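Local coordinates for protein COBE (Pseudomonas aeruginosa, PDB 2W6K) that takes part in cobalamin (vitamin B12) biosynthesis, its precise role being uncertain, and belongs to the family of the CbiG C-terminal domain, at residues D120-K125 and I133-L138; L11-I16 and A105-L110; D81-L86 and G98-A103. All blocks are in the same frame, centred on the assembly; numbering follows the deposited sequence. Where two conformers were deposited one is given.

Contact 1: residues D120-K125 and I133-L138. With SO4 (sulfate ion), chain B.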
ATOM      1  N   ASP A 120       5.407  -6.498  -7.001  1.00 16.98           N
ATOM      2  CA  ASP A 120       5.111  -7.717  -6.246  1.00 16.66           C
ATOM      3  C   ASP A 120       4.868  -7.338  -4.794  1.00 14.53           C
ATOM      4  O   ASP A 120       5.527  -6.443  -4.240  1.00 14.69           O
ATOM      5  CB  ASP A 120       6.293  -8.704  -6.346  1.00 18.37           C
ATOM      6  CG  ASP A 120       6.219  -9.618  -7.567  0.70 21.37           C
ATOM      7  OD1 ASP A 120       5.264  -9.538  -8.373  0.70 25.99           O
ATOM      8  OD2 ASP A 120       7.137 -10.453  -7.705  0.70 26.36           O
ATOM      9  N   LEU A 121       3.942  -8.032  -4.147  1.00 12.48           N
ATOM     10  CA  LEU A 121       3.817  -7.865  -2.719  1.00 12.32           C
ATOM     11  C   LEU A 121       4.979  -8.536  -2.021  1.00 12.50           C
ATOM     12  O   LEU A 121       5.417  -9.603  -2.439  1.00 12.13           O
ATOM     13  CB  LEU A 121       2.524  -8.509  -2.253  1.00 10.97           C
ATOM     14  CG  LEU A 121       1.253  -7.792  -2.727  1.00 12.08           C
ATOM     15  CD1 LEU A 121       0.040  -8.718  -2.672  1.00 14.63           C
ATOM     16  CD2 LEU A 121       1.039  -6.563  -1.858  1.00 10.18           C
ATOM     17  N   LEU A 122       5.459  -7.915  -0.952  1.00 12.59           N
ATOM     18  CA  LEU A 122       6.551  -8.496  -0.129  1.00 13.91           C
ATOM     19  C   LEU A 122       6.067  -9.702   0.647  1.00 14.54           C
ATOM     20  O   LEU A 122       6.846 -10.618   0.994  1.00 15.82           O
ATOM     21  CB  LEU A 122       7.085  -7.424   0.821  1.00 14.66           C
ATOM     22  CG  LEU A 122       8.111  -6.490   0.181  1.00 16.62           C
ATOM     23  CD1 LEU A 122       7.495  -5.592  -0.848  1.00 22.31           C
ATOM     24  CD2 LEU A 122       8.717  -5.700   1.318  1.00 17.34           C
ATOM     25  N   GLY A 123       4.762  -9.729   0.907  1.00 14.03           N
ATOM     26  CA  GLY A 123       4.157 -10.795   1.683  1.00 15.22           C
ATOM     27  C   GLY A 123       2.695 -10.508   1.851  1.00 14.67           C
ATOM     28  O   GLY A 123       2.220  -9.435   1.462  1.00 14.39           O
ATOM     29  N   ALA A 124       1.968 -11.442   2.456  1.00 14.96           N
ATOM     30  CA  ALA A 124       0.599 -11.193   2.847  1.00 14.65           C
ATOM     31  C   ALA A 124       0.481  -9.970   3.776  1.00 14.36           C
ATOM     32  O   ALA A 124       1.385  -9.677   4.564  1.00 14.60           O
ATOM     33  CB  ALA A 124       0.045 -12.431   3.552  1.00 16.23           C
ATOM     34  N   LYS A 125      -0.649  -9.281   3.700  1.00 12.76           N
ATOM     35  CA  LYS A 125      -0.875  -8.097   4.544  1.00 12.22           C
ATOM     36  C   LYS A 125      -0.804  -8.479   6.009  1.00 12.91           C
ATOM     37  O   LYS A 125      -1.116  -9.629   6.381  1.00 13.52           O
ATOM     38  CB  LYS A 125      -2.241  -7.516   4.247  1.00 11.29           C
ATOM     39  CG  LYS A 125      -3.358  -8.350   4.827  1.00 12.25           C
ATOM     40  CD  LYS A 125      -4.693  -7.976   4.245  1.00 15.40           C
ATOM     41  CE  LYS A 125      -5.766  -8.763   4.942  1.00 15.30           C
ATOM     42  NZ  LYS A 125      -7.024  -8.776   4.167  1.00 17.25           N
ATOM     43  N   ILE A 133      -2.170  -3.601   6.639  1.00  9.13           N
ATOM     44  CA  ILE A 133      -1.136  -2.938   5.845  1.00  9.08           C
ATOM     45  C   ILE A 133      -0.398  -3.957   4.969  1.00  8.69           C
ATOM     46  O   ILE A 133      -0.071  -5.075   5.408  1.00  8.36           O
ATOM     47  CB  ILE A 133      -0.160  -2.121   6.740  1.00  9.27           C
ATOM     48  CG1 ILE A 133      -0.955  -1.032   7.497  1.00 11.69           C
ATOM     49  CG2 ILE A 133       0.969  -1.518   5.895  1.00 10.02           C
ATOM     50  CD1 ILE A 133      -0.153   0.010   8.227  1.00 12.39           C
ATOM     51  N   ALA A 134      -0.178  -3.606   3.704  1.00  7.55           N
ATOM     52  CA  ALA A 134       0.622  -4.470   2.826  1.00  7.32           C
ATOM     53  C   ALA A 134       1.731  -3.661   2.175  1.00  7.64           C
ATOM     54  O   ALA A 134       1.606  -2.460   1.998  1.00  8.55           O
ATOM     55  CB  ALA A 134      -0.238  -5.119   1.755  1.00  8.87           C
ATOM     56  N   LEU A 135       2.772  -4.348   1.765  1.00  8.69           N
ATOM     57  CA  LEU A 135       3.928  -3.675   1.141  1.00  8.54           C
ATOM     58  C   LEU A 135       4.159  -4.213  -0.252  1.00 10.08           C
ATOM     59  O   LEU A 135       4.102  -5.416  -0.473  1.00  9.65           O
ATOM     60  CB  LEU A 135       5.196  -3.862   1.997  1.00  8.96           C
ATOM     61  CG  LEU A 135       5.116  -3.448   3.474  1.00  7.71           C
ATOM     62  CD1 LEU A 135       6.431  -3.861   4.169  1.00 11.55           C
ATOM     63  CD2 LEU A 135       4.885  -1.948   3.564  1.00 10.61           C
ATOM     64  N   ALA A 136       4.422  -3.318  -1.196  1.00  9.76           N
ATOM     65  CA  ALA A 136       4.736  -3.746  -2.555  1.00 11.55           C
ATOM     66  C   ALA A 136       6.009  -3.072  -3.012  1.00 13.68           C
ATOM     67  O   ALA A 136       6.296  -1.926  -2.656  1.00 12.67           O
ATOM     68  CB  ALA A 136       3.578  -3.432  -3.529  1.00 11.01           C
ATOM     69  N   ARG A 137       6.777  -3.800  -3.817  1.00 16.06           N
ATOM     70  CA  ARG A 137       8.042  -3.308  -4.343  1.00 20.09           C
ATOM     71  C   ARG A 137       8.142  -3.532  -5.850  1.00 21.91           C
ATOM     72  O   ARG A 137       7.688  -4.551  -6.372  1.00 20.74           O
ATOM     73  CB  ARG A 137       9.216  -3.982  -3.632  1.00 20.48           C
ATOM     74  CG  ARG A 137       9.040  -5.478  -3.425  1.00 26.64           C
ATOM     75  CD  ARG A 137      10.321  -6.233  -3.743  1.00 31.48           C
ATOM     76  NE  ARG A 137      10.067  -7.642  -4.030  1.00 35.74           N
ATOM     77  CZ  ARG A 137      10.473  -8.646  -3.259  1.00 39.21           C
ATOM     78  NH1 ARG A 137      11.154  -8.399  -2.149  1.00 40.75           N
ATOM     79  NH2 ARG A 137      10.197  -9.898  -3.598  1.00 40.27           N
ATOM     80  N   LEU A 138       8.741  -2.567  -6.537  1.00 24.54           N
ATOM     81  CA  LEU A 138       8.944  -2.629  -7.958  1.00 28.50           C
ATOM     82  C   LEU A 138       9.954  -3.737  -8.221  1.00 30.82           C
ATOM     83  O   LEU A 138      11.096  -3.691  -7.741  1.00 31.94           O
ATOM     84  CB  LEU A 138       9.439  -1.279  -8.459  1.00 27.88           C
ATOM     85  CG  LEU A 138       9.260  -0.992  -9.944  1.00 28.84           C
ATOM     86  CD1 LEU A 138       7.773  -0.977 -10.364  1.00 27.91           C
ATOM     87  CD2 LEU A 138       9.940   0.311 -10.269  1.00 28.50           C
TER
HETATM   88  S   SO4 B1140      -8.014  -4.849   3.630  1.00 13.59           S
HETATM   89  O1  SO4 B1140      -8.503  -5.040   5.033  1.00 19.44           O
HETATM   90  O2  SO4 B1140      -9.137  -4.495   2.773  1.00 16.13           O
HETATM   91  O3  SO4 B1140      -7.443  -6.106   3.191  1.00 17.46           O
HETATM   92  O4  SO4 B1140      -7.037  -3.799   3.632  1.00 18.00           O
HETATM   93  O   HOH W   1       3.085  -6.989   2.529  1.00 15.32           O
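Asp120 and Arg137 form an antiparallel hydrogen-bonded pair, in which Asp120 N gives its hydrogen to Arg137 O at 3.1 Å and Arg137 N reaches Asp120 O at 3.0 Å. One step on, Leu121 and Ala136 make a non-hydrogen-bonded pair, and Leu122 N then binds Leu135 O at 2.9 Å, the last of three nearly straight backbone hydrogen bonds that join 120-125 to 133-138. Past this point the first strand bows outward at Gly123, and a water bridges the two chains, donating to Gly123 O (2.8 Å) and accepting from Leu135 N. The strands close up again where Lys125 CA lies 3.2 Å from Ile133 O, a CA-H...O contact.

Apolar side chains pack on both faces. Leu121 turns its CD2 branch over Ala134 CB (4.1 Å), on the face covered by Leu108 of helix 102-115. Leu122 lies on the other face, where its CD2 meets Leu135 CB, the two leucines crossing obliquely.

A charged side chain also reaches the sulfate, that of Lys125. Its CB rests near Ala134 CB, and from there the chain leads away from 133-138, extended beyond CG, to carry NZ to 2.9 Å from O3 of the sulfate. NZ also hydrogen-bonds Ser88 O, while Glu104 accepts from the backbone N of Lys125.

The chemistry is thus that of a beta hairpin whose ladder is interrupted and bridged by water, and whose far end supplies a lysine to an anion site. The sulfate probably comes from the crystallisation liquor, but the site could suit another anion.

Contact 2: residues L11-I16 and A105-L110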
ATOM      1  N   LEU A  11      11.283   1.376  -5.543  1.00 25.86           N
ATOM      2  CA  LEU A  11      10.181   1.934  -4.794  1.00 22.45           C
ATOM      3  C   LEU A  11       9.493   0.951  -3.874  1.00 18.70           C
ATOM      4  O   LEU A  11       9.381  -0.239  -4.165  1.00 18.18           O
ATOM      5  CB  LEU A  11       9.201   2.702  -5.666  1.00 24.22           C
ATOM      6  CG  LEU A  11       8.415   2.183  -6.832  1.00 26.74           C
ATOM      7  CD1 LEU A  11       7.078   1.669  -6.362  1.00 27.54           C
ATOM      8  CD2 LEU A  11       8.235   3.367  -7.751  1.00 29.77           C
ATOM      9  N   LEU A  12       9.045   1.482  -2.750  1.00 14.86           N
ATOM     10  CA  LEU A  12       8.407   0.672  -1.737  1.00 11.31           C
ATOM     11  C   LEU A  12       7.133   1.405  -1.351  1.00 11.25           C
ATOM     12  O   LEU A  12       7.179   2.576  -0.921  1.00 10.19           O
ATOM     13  CB  LEU A  12       9.325   0.573  -0.537  1.00 11.46           C
ATOM     14  CG  LEU A  12       8.726  -0.195   0.648  1.00  9.54           C
ATOM     15  CD1 LEU A  12       8.501  -1.680   0.315  1.00 12.07           C
ATOM     16  CD2 LEU A  12       9.662  -0.011   1.849  1.00 11.77           C
ATOM     17  N   ILE A  13       6.006   0.713  -1.501  1.00  9.93           N
ATOM     18  CA  ILE A  13       4.698   1.308  -1.271  1.00  9.31           C
ATOM     19  C   ILE A  13       3.993   0.578  -0.147  1.00  9.18           C
ATOM     20  O   ILE A  13       4.012  -0.645  -0.127  1.00  9.17           O
ATOM     21  CB  ILE A  13       3.807   1.189  -2.511  1.00  9.20           C
ATOM     22  CG1 ILE A  13       4.447   1.872  -3.747  1.00 10.34           C
ATOM     23  CG2 ILE A  13       2.401   1.753  -2.255  1.00  9.11           C
ATOM     24  CD1 ILE A  13       4.730   3.359  -3.542  1.00 11.67           C
ATOM     25  N   ALA A  14       3.342   1.325   0.735  1.00  8.28           N
ATOM     26  CA  ALA A  14       2.498   0.674   1.764  1.00  7.81           C
ATOM     27  C   ALA A  14       1.043   0.931   1.435  1.00  8.13           C
ATOM     28  O   ALA A  14       0.654   2.089   1.359  1.00  8.31           O
ATOM     29  CB  ALA A  14       2.809   1.219   3.134  1.00  8.48           C
ATOM     30  N   GLY A  15       0.244  -0.137   1.279  1.00  6.70           N
ATOM     31  CA  GLY A  15      -1.189  -0.023   1.058  1.00  7.34           C
ATOM     32  C   GLY A  15      -1.889  -0.195   2.392  1.00  6.84           C
ATOM     33  O   GLY A  15      -1.453  -1.005   3.229  1.00  8.31           O
ATOM     34  N   ILE A  16      -2.929   0.598   2.629  1.00  6.39           N
ATOM     35  CA  ILE A  16      -3.568   0.603   3.956  1.00  7.71           C
ATOM     36  C   ILE A  16      -5.079   0.580   3.798  1.00  9.13           C
ATOM     37  O   ILE A  16      -5.622   1.342   3.008  1.00  8.63           O
ATOM     38  CB  ILE A  16      -3.177   1.879   4.765  1.00  8.52           C
ATOM     39  CG1 ILE A  16      -1.658   1.935   4.971  1.00  7.52           C
ATOM     40  CG2 ILE A  16      -3.962   1.907   6.141  1.00  8.68           C
ATOM     41  CD1 ILE A  16      -1.112   3.163   5.785  1.00 10.73           C
ATOM     42  N   ALA A 105      -4.245  -4.597  -2.812  1.00  8.49           N
ATOM     43  CA  ALA A 105      -4.522  -4.041  -4.154  1.00  8.36           C
ATOM     44  C   ALA A 105      -3.996  -2.642  -4.311  1.00  7.77           C
ATOM     45  O   ALA A 105      -3.450  -2.333  -5.363  1.00  8.76           O
ATOM     46  CB  ALA A 105      -6.013  -4.091  -4.484  1.00  8.48           C
ATOM     47  N   ALA A 106      -4.114  -1.807  -3.270  1.00 10.15           N
ATOM     48  CA  ALA A 106      -3.664  -0.399  -3.386  1.00  8.22           C
ATOM     49  C   ALA A 106      -2.132  -0.330  -3.465  1.00  8.80           C
ATOM     50  O   ALA A 106      -1.566   0.473  -4.228  1.00  9.29           O
ATOM     51  CB  ALA A 106      -4.203   0.470  -2.258  1.00  9.51           C
ATOM     52  N   ALA A 107      -1.474  -1.204  -2.717  1.00  8.51           N
ATOM     53  CA  ALA A 107      -0.013  -1.273  -2.746  1.00  8.44           C
ATOM     54  C   ALA A 107       0.488  -1.623  -4.156  1.00  8.54           C
ATOM     55  O   ALA A 107       1.343  -0.915  -4.704  1.00  9.94           O
ATOM     56  CB  ALA A 107       0.517  -2.259  -1.684  1.00  9.15           C
ATOM     57  N   LEU A 108      -0.049  -2.697  -4.738  1.00  9.09           N
ATOM     58  CA  LEU A 108       0.345  -3.122  -6.062  1.00 10.17           C
ATOM     59  C   LEU A 108       0.041  -2.027  -7.088  1.00 10.37           C
ATOM     60  O   LEU A 108       0.906  -1.689  -7.911  1.00 11.50           O
ATOM     61  CB  LEU A 108      -0.388  -4.409  -6.424  1.00 11.36           C
ATOM     62  CG  LEU A 108       0.132  -5.672  -5.742  1.00 11.53           C
ATOM     63  CD1 LEU A 108      -0.859  -6.796  -6.002  1.00 13.45           C
ATOM     64  CD2 LEU A 108       1.536  -6.004  -6.282  1.00 12.55           C
ATOM     65  N   ALA A 109      -1.186  -1.504  -7.051  1.00 10.34           N
ATOM     66  CA  ALA A 109      -1.662  -0.497  -8.026  1.00 10.80           C
ATOM     67  C   ALA A 109      -0.798   0.738  -8.068  1.00 11.35           C
ATOM     68  O   ALA A 109      -0.361   1.153  -9.153  1.00 12.19           O
ATOM     69  CB  ALA A 109      -3.134  -0.137  -7.775  1.00 10.06           C
ATOM     70  N   LEU A 110      -0.501   1.308  -6.901  1.00 10.82           N
ATOM     71  CA  LEU A 110       0.305   2.506  -6.848  1.00 10.96           C
ATOM     72  C   LEU A 110       1.746   2.210  -7.271  1.00 11.39           C
ATOM     73  O   LEU A 110       2.355   3.013  -7.986  1.00 11.61           O
ATOM     74  CB  LEU A 110       0.263   3.155  -5.457  1.00 10.91           C
ATOM     75  CG  LEU A 110       0.980   4.501  -5.366  1.00  9.80           C
ATOM     76  CD1 LEU A 110       0.322   5.529  -6.343  1.00 11.07           C
ATOM     77  CD2 LEU A 110       0.976   5.039  -3.958  1.00 10.51           C
TER
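Strand 12-16 and helix 105-110 run roughly antiparallel, their axes 146° apart in direction and approaching to 6.4 Å, with the backbones nearest at Gly15 and Ala107, whose CA atoms are 4.2 Å apart. So close an approach depends on small residues: Gly15 has no side chain, and the methyl of Ala107 lies against its bare backbone, with Ala107 CB 3.7 Å from Gly15 N and 3.9 Å from Gly15 CA.

Two residues earlier in the strand, Ile13 supplies the bulk on this face. Its CG2, anti to the backbone N with CG1 taking the place beside that nitrogen (chi1 -59°), rests over the helix backbone, 3.8 Å from Ala107 O. The same methyl meets CD2 of Leu110 at 4.0 Å. Leu110 CD2 also comes within 4.1 Å of Ile13 CD1, so one leucine methyl touches both the branch and the end of the isoleucine; the two side chains cross at about a right angle. Leu110 reaches across from the next helical turn and continues onto Ala47 and Ala49 of the adjacent strand, while Ala111 and Leu114 extend the helical surface against Ile13.

No hydrogen bond passes between the segments, and all the touching residues are buried. The strand's polar backbone is engaged laterally, Ile13 and Gly15 pairing with Ala136 and Ala134, and Ala14 with Ala47 and Ala49. This is the packing of an alpha/beta fold, with a helix laid through Ala107 and Leu110 on a central strand of a mixed sheet.

Contact 3: residues D81-L86 and G98-A103. With SO4 (sulfate ion), chain B.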
ATOM      1  N   ASP A  81      -8.442  -4.433 -10.932  1.00 17.55           N
ATOM      2  CA  ASP A  81      -7.471  -5.005 -11.868  1.00 17.56           C
ATOM      3  C   ASP A  81      -6.495  -5.997 -11.207  1.00 17.07           C
ATOM      4  O   ASP A  81      -5.902  -6.828 -11.896  1.00 17.41           O
ATOM      5  CB  ASP A  81      -6.665  -3.905 -12.553  1.00 18.05           C
ATOM      6  CG  ASP A  81      -7.443  -3.177 -13.656  1.00 21.69           C
ATOM      7  OD1 ASP A  81      -8.496  -3.679 -14.110  1.00 23.95           O
ATOM      8  OD2 ASP A  81      -6.961  -2.105 -14.086  1.00 24.44           O
ATOM      9  N   TYR A  82      -6.345  -5.908  -9.882  1.00 16.04           N
ATOM     10  CA  TYR A  82      -5.323  -6.674  -9.139  1.00 15.98           C
ATOM     11  C   TYR A  82      -5.897  -7.859  -8.345  1.00 16.30           C
ATOM     12  O   TYR A  82      -5.159  -8.608  -7.700  1.00 15.81           O
ATOM     13  CB  TYR A  82      -4.509  -5.718  -8.236  1.00 15.80           C
ATOM     14  CG  TYR A  82      -3.694  -4.733  -9.049  1.00 15.45           C
ATOM     15  CD1 TYR A  82      -2.395  -5.055  -9.459  1.00 14.44           C
ATOM     16  CD2 TYR A  82      -4.238  -3.515  -9.465  1.00 14.08           C
ATOM     17  CE1 TYR A  82      -1.653  -4.190 -10.229  1.00 16.67           C
ATOM     18  CE2 TYR A  82      -3.504  -2.642 -10.256  1.00 16.18           C
ATOM     19  CZ  TYR A  82      -2.207  -2.982 -10.620  1.00 16.55           C
ATOM     20  OH  TYR A  82      -1.434  -2.140 -11.390  1.00 18.48           O
ATOM     21  N   GLU A  83      -7.214  -8.044  -8.434  1.00 17.03           N
ATOM     22  CA  GLU A  83      -7.906  -9.179  -7.832  1.00 19.20           C
ATOM     23  C   GLU A  83      -7.189 -10.526  -7.971  1.00 19.75           C
ATOM     24  O   GLU A  83      -7.055 -11.259  -6.979  1.00 19.66           O
ATOM     25  CB  GLU A  83      -9.312  -9.309  -8.426  1.00 20.09           C
ATOM     26  CG  GLU A  83     -10.375  -8.501  -7.737  1.00 23.81           C
ATOM     27  CD  GLU A  83     -10.437  -8.776  -6.243  0.80 24.92           C
ATOM     28  OE1 GLU A  83     -10.394  -7.799  -5.490  0.80 22.33           O
ATOM     29  OE2 GLU A  83     -10.522  -9.958  -5.842  0.80 29.25           O
ATOM     30  N   PRO A  84      -6.781 -10.894  -9.209  1.00 20.51           N
ATOM     31  CA  PRO A  84      -6.151 -12.198  -9.433  1.00 20.85           C
ATOM     32  C   PRO A  84      -4.813 -12.378  -8.726  1.00 20.55           C
ATOM     33  O   PRO A  84      -4.307 -13.503  -8.651  1.00 22.21           O
ATOM     34  CB  PRO A  84      -5.901 -12.215 -10.954  1.00 20.93           C
ATOM     35  CG  PRO A  84      -6.830 -11.218 -11.518  1.00 21.52           C
ATOM     36  CD  PRO A  84      -6.959 -10.151 -10.479  1.00 21.28           C
ATOM     37  N   ARG A  85      -4.254 -11.277  -8.224  1.00 19.45           N
ATOM     38  CA  ARG A  85      -2.919 -11.297  -7.646  0.50 19.34           C
ATOM     39  C   ARG A  85      -2.923 -11.159  -6.135  1.00 18.59           C
ATOM     40  O   ARG A  85      -1.888 -11.266  -5.516  1.00 19.41           O
ATOM     41  CB  ARG A  85      -2.053 -10.206  -8.266  0.50 18.88           C
ATOM     42  CG  ARG A  85      -1.789 -10.404  -9.747  0.50 20.04           C
ATOM     43  CD  ARG A  85      -1.304  -9.125 -10.376  0.50 20.17           C
ATOM     44  NE  ARG A  85       0.071  -8.821  -9.973  0.50 20.07           N
ATOM     45  CZ  ARG A  85       0.756  -7.746 -10.357  0.50 19.37           C
ATOM     46  NH1 ARG A  85       1.998  -7.570  -9.930  0.50 19.23           N
ATOM     47  NH2 ARG A  85       0.208  -6.851 -11.163  0.50 19.90           N
ATOM     48  N   LEU A  86      -4.094 -10.946  -5.543  1.00 18.44           N
ATOM     49  CA  LEU A  86      -4.175 -10.738  -4.099  1.00 16.77           C
ATOM     50  C   LEU A  86      -3.876 -11.991  -3.297  1.00 17.15           C
ATOM     51  O   LEU A  86      -4.108 -13.124  -3.750  1.00 17.94           O
ATOM     52  CB  LEU A  86      -5.556 -10.173  -3.709  1.00 17.13           C
ATOM     53  CG  LEU A  86      -5.888  -8.879  -4.462  1.00 14.52           C
ATOM     54  CD1 LEU A  86      -7.232  -8.346  -3.974  1.00 18.87           C
ATOM     55  CD2 LEU A  86      -4.813  -7.795  -4.365  1.00 17.23           C
ATOM     56  N   GLY A  98     -15.918  -3.717  -3.273  1.00 22.51           N
ATOM     57  CA  GLY A  98     -15.815  -4.525  -4.495  1.00 22.39           C
ATOM     58  C   GLY A  98     -14.434  -5.129  -4.693  1.00 21.84           C
ATOM     59  O   GLY A  98     -14.214  -5.939  -5.610  1.00 22.31           O
ATOM     60  N   CYS A  99     -13.503  -4.737  -3.820  1.00 20.59           N
ATOM     61  CA  CYS A  99     -12.098  -5.160  -3.892  1.00 19.77           C
ATOM     62  C   CYS A  99     -11.836  -6.086  -2.714  1.00 18.47           C
ATOM     63  O   CYS A  99     -12.249  -5.773  -1.591  1.00 18.53           O
ATOM     64  CB  CYS A  99     -11.194  -3.919  -3.806  1.00 20.32           C
ATOM     65  SG  CYS A  99      -9.462  -4.188  -3.308  1.00 21.43           S
ATOM     66  N   SER A 100     -11.145  -7.206  -2.950  1.00 17.03           N
ATOM     67  CA  SER A 100     -10.949  -8.228  -1.890  1.00 16.16           C
ATOM     68  C   SER A 100      -9.914  -7.861  -0.823  1.00 15.12           C
ATOM     69  O   SER A 100      -9.874  -8.457   0.245  1.00 15.08           O
ATOM     70  CB  SER A 100     -10.577  -9.587  -2.503  1.00 17.94           C
ATOM     71  OG  SER A 100     -11.683 -10.075  -3.264  1.00 21.69           O
ATOM     72  N   SER A 101      -9.025  -6.935  -1.141  1.00 13.92           N
ATOM     73  CA  SER A 101      -8.075  -6.441  -0.125  1.00 12.65           C
ATOM     74  C   SER A 101      -7.623  -5.085  -0.528  1.00 11.47           C
ATOM     75  O   SER A 101      -6.884  -4.965  -1.506  1.00 11.67           O
ATOM     76  CB  SER A 101      -6.852  -7.348   0.061  1.00 12.96           C
ATOM     77  OG  SER A 101      -5.944  -6.699   0.955  1.00 13.50           O
ATOM     78  N   VAL A 102      -8.064  -4.061   0.200  1.00 10.25           N
ATOM     79  CA  VAL A 102      -7.680  -2.691  -0.109  1.00  9.67           C
ATOM     80  C   VAL A 102      -6.180  -2.534   0.057  1.00  9.24           C
ATOM     81  O   VAL A 102      -5.534  -1.914  -0.784  1.00 10.03           O
ATOM     82  CB  VAL A 102      -8.456  -1.654   0.747  1.00  8.89           C
ATOM     83  CG1 VAL A 102      -7.821  -0.271   0.663  1.00 11.01           C
ATOM     84  CG2 VAL A 102      -9.910  -1.638   0.312  1.00 12.54           C
ATOM     85  N   ALA A 103      -5.637  -3.062   1.151  1.00  8.75           N
ATOM     86  CA  ALA A 103      -4.192  -2.857   1.414  1.00  8.21           C
ATOM     87  C   ALA A 103      -3.341  -3.479   0.315  1.00  8.06           C
ATOM     88  O   ALA A 103      -2.403  -2.862  -0.199  1.00  8.39           O
ATOM     89  CB  ALA A 103      -3.817  -3.441   2.765  1.00  9.12           C
TER
HETATM   90  S   SO4 B1140      -8.014  -4.849   3.630  1.00 13.59           S
HETATM   91  O1  SO4 B1140      -8.503  -5.040   5.033  1.00 19.44           O
HETATM   92  O2  SO4 B1140      -9.137  -4.495   2.773  1.00 16.13           O
HETATM   93  O3  SO4 B1140      -7.443  -6.106   3.191  1.00 17.46           O
HETATM   94  O4  SO4 B1140      -7.037  -3.799   3.632  1.00 18.00           O
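The carboxylate of Glu83 grips Ser100 with both oxygens. OE1 accepts from Ser100 N at 2.7 Å, in an almost straight bond, and OE2 accepts from Ser100 OG at 2.8 Å. Both donors approach on the syn side, 15° and 23° out of the carboxylate plane, so backbone and hydroxyl of one serine together fix the rotation of the acid. The bend of Glu83 at chi2 (-54°) helps to turn the group across the gap.

One residue on, Ser101 is the N-cap of helix 102-115, with OG accepting from the backbone N of Glu104. The same OG donates to O3 of the sulfate at 2.8 Å. Val102 N binds sulfate O2 at 2.8 Å, and Ala103 N binds O4 at 2.9 Å. The anion therefore sits at the helix N-terminus, where the helix dipole would probably favour negative charge, and Lys125 NZ adds a further bond.

Apolar packing is slight. Leu86 points its CD1 at the turn, 3.6 Å from Ser101 N and 3.9 Å from Ser100 CB.

The contact ties the loop after helix 76-80 to the turn between helices 91-97 and 102-115. Tyr82 and Leu86 lean on the latter helix, Tyr82 OH hydrogen-bonds its Glu112 and Arg113, and Val102 packs against Ser50 and Ile51 of strand 47-51.

In the fold
Helix 102-115 unites the three contacts. Contact 3 holds its N-terminal end, contact 2 sets its middle on the sheet, and the chain leaving it enters the hairpin of contact 1. In sequence, contact 3 falls wholly between the two segments of contact 2, and contact 1 follows both. The centres of contacts 1 and 2 are about 7 Å apart, joined through neighbouring antiparallel strands 12-18 and 131-138 of the mixed five-stranded sheet; contact 3 lies about 11 Å from contact 2 and 12 Å from contact 1. Contacts 1 and 3 share the sulfate, so hairpin and helix start together build one anion site, possibly a pocket.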